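Local coordinates for protein aminotransferase class-III (Sphaerobacter thermophilus DSM 20745, PDB 6K8H) that belongs to the class-III aminotransferase family of the PLP-dependent aminotransferase clan, is an omega-transaminase, and binds (5-hydroxy-4,6-dimethylpyridin-3-yl)methyl dihydrogen phosphate, at residues 74-79 / 329-334. Residues are numbered along the deposited sequence; the frame is centred on the assembly and turned at random.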
loop_
_atom_site.group_PDB
_atom_site.type_symbol
_atom_site.label_atom_id
_atom_site.label_comp_id
_atom_site.label_asym_id
_atom_site.label_seq_id
_atom_site.Cartn_x
_atom_site.Cartn_y
_atom_site.Cartn_z
ATOM N N LEU B 74 1.438 16.472 -2.490
ATOM C CA LEU B 74 0.781 17.539 -1.733
ATOM C C LEU B 74 0.685 18.780 -2.613
ATOM O O LEU B 74 1.415 19.760 -2.457
ATOM C CB LEU B 74 1.521 17.799 -0.420
ATOM C CG LEU B 74 1.041 16.889 0.718
ATOM C CD1 LEU B 74 1.399 15.412 0.453
ATOM C CD2 LEU B 74 1.615 17.360 2.035
ATOM N N ILE B 75 -0.273 18.739 -3.537
ATOM C CA ILE B 75 -0.442 19.844 -4.471
ATOM C C ILE B 75 -0.878 21.115 -3.754
ATOM O O ILE B 75 -0.705 22.211 -4.293
ATOM C CB ILE B 75 -1.416 19.430 -5.592
ATOM C CG1 ILE B 75 -1.450 20.490 -6.714
ATOM C CG2 ILE B 75 -2.793 19.116 -5.016
ATOM C CD1 ILE B 75 -1.743 19.907 -8.085
ATOM N N HIS B 76 -1.462 21.011 -2.558
ATOM C CA HIS B 76 -1.837 22.198 -1.795
ATOM C C HIS B 76 -0.810 22.571 -0.735
ATOM O O HIS B 76 -1.099 23.408 0.125
ATOM C CB HIS B 76 -3.217 22.021 -1.158
ATOM C CG HIS B 76 -4.308 21.851 -2.165
ATOM N ND1 HIS B 76 -4.574 22.792 -3.137
ATOM C CD2 HIS B 76 -5.174 20.835 -2.378
ATOM C CE1 HIS B 76 -5.572 22.371 -3.894
ATOM N NE2 HIS B 76 -5.948 21.180 -3.459
ATOM N N GLY B 77 0.372 21.972 -0.767
ATOM C CA GLY B 77 1.413 22.346 0.174
ATOM C C GLY B 77 1.159 21.786 1.559
ATOM O O GLY B 77 0.379 20.861 1.742
ATOM N N HIS B 78 1.816 22.384 2.552
ATOM C CA HIS B 78 1.845 21.825 3.900
ATOM C C HIS B 78 0.719 22.372 4.765
ATOM O O HIS B 78 0.430 23.571 4.743
ATOM C CB HIS B 78 3.177 22.126 4.590
ATOM C CG HIS B 78 4.358 21.510 3.915
ATOM N ND1 HIS B 78 4.722 20.193 4.102
ATOM C CD2 HIS B 78 5.241 22.025 3.030
ATOM C CE1 HIS B 78 5.790 19.928 3.373
ATOM N NE2 HIS B 78 6.129 21.022 2.718
ATOM N N ALA B 79 0.102 21.478 5.541
ATOM C CA ALA B 79 -0.910 21.845 6.533
ATOM C C ALA B 79 -1.989 22.746 5.930
ATOM O O ALA B 79 -2.334 23.802 6.472
ATOM C CB ALA B 79 -0.268 22.515 7.750
ATOM N N LEU B 329 -11.302 14.136 -1.322
ATOM C CA LEU B 329 -12.428 14.913 -1.838
ATOM C C LEU B 329 -12.169 16.409 -1.703
ATOM O O LEU B 329 -12.395 17.179 -2.646
ATOM C CB LEU B 329 -13.724 14.524 -1.116
ATOM C CG LEU B 329 -14.965 15.100 -1.814
ATOM C CD1 LEU B 329 -15.109 14.490 -3.208
ATOM C CD2 LEU B 329 -16.233 14.896 -1.000
ATOM N N THR B 330 -11.687 16.841 -0.534
ATOM C CA THR B 330 -11.397 18.264 -0.332
ATOM C C THR B 330 -10.279 18.740 -1.253
ATOM O O THR B 330 -10.408 19.776 -1.926
ATOM C CB THR B 330 -11.037 18.511 1.135
ATOM O OG1 THR B 330 -12.055 17.939 1.966
ATOM C CG2 THR B 330 -10.916 20.000 1.440
ATOM N N ALA B 331 -9.172 17.986 -1.307
ATOM C CA ALA B 331 -8.044 18.376 -2.156
ATOM C C ALA B 331 -8.473 18.531 -3.607
ATOM O O ALA B 331 -8.134 19.521 -4.271
ATOM C CB ALA B 331 -6.920 17.342 -2.048
ATOM N N MET B 332 -9.238 17.565 -4.115
ATOM C CA MET B 332 -9.647 17.622 -5.510
ATOM C C MET B 332 -10.664 18.729 -5.740
ATOM O O MET B 332 -10.600 19.422 -6.759
ATOM C CB MET B 332 -10.200 16.267 -5.948
ATOM C CG MET B 332 -9.179 15.142 -5.929
ATOM S SD MET B 332 -7.674 15.507 -6.866
ATOM C CE MET B 332 -8.309 15.439 -8.543
ATOM N N ARG B 333 -11.606 18.924 -4.806
ATOM C CA ARG B 333 -12.589 19.986 -4.991
ATOM C C ARG B 333 -11.931 21.351 -5.041
ATOM O O ARG B 333 -12.447 22.257 -5.704
ATOM C CB ARG B 333 -13.641 19.968 -3.882
ATOM C CG ARG B 333 -14.810 19.026 -4.177
ATOM C CD ARG B 333 -15.848 19.042 -3.050
ATOM N NE ARG B 333 -16.907 18.074 -3.337
ATOM C CZ ARG B 333 -17.844 17.700 -2.470
ATOM N NH1 ARG B 333 -17.853 18.212 -1.243
ATOM N NH2 ARG B 333 -18.766 16.807 -2.831
ATOM N N LYS B 334 -10.813 21.528 -4.325
ATOM C CA LYS B 334 -10.070 22.782 -4.391
ATOM C C LYS B 334 -9.301 22.968 -5.694
ATOM O O LYS B 334 -8.910 24.104 -6.000
ATOM C CB LYS B 334 -9.113 22.881 -3.202
ATOM C CG LYS B 334 -9.835 23.051 -1.875
ATOM C CD LYS B 334 -8.921 22.819 -0.664
ATOM C CE LYS B 334 -7.708 23.711 -0.680
ATOM N NZ LYS B 334 -7.952 25.025 -0.020
#
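A type I beta turn, L74 to G77, in the loop after helix 69-72 sends the imidazole of H76 against helix 322-334 at A331 and K334 in this class-III aminotransferase, so that one ring joins loop and helix. The turn is closed by the backbone bond from G77 N to L74 O, 3.0 Å long. From it H76 NE2 donates to A331 O at 2.9 Å; the N-H...O angle of 170° shows a nearly straight bond, and the acceptor lies close to the ring plane. Seen from the carbonyl, the donor is bent well off the C=O direction, at 121°, and tilted slightly from the carbonyl plane. Beside this bond, A331 CB meets the ring carbon H76 CD2 at 3.9 Å.

K334 reaches the same ring from another side. The bend at chi3 (56°) turns CE over the H76 ring, 4.0 Å from its centroid and almost on the ring normal, which meets the geometry of a CH-pi contact. Nearer the backbone, K334 CB lies 3.6 Å from H76 NE2, while I75 CG2 packs against the opposite face toward its rim. The second ring nitrogen, ND1, is hydrogen-bonded to T423 OG1, so both nitrogens have partners, which is consistent with a fixed ring orientation; a further bend at chi4 directs the ammonium of K334 onward to a salt bridge with D82.

Helix 81-91 flanks the junction, its I83 touching both H76 and A331, whereas on the far side of the loop H78 brings its ring to F97 of the second subunit.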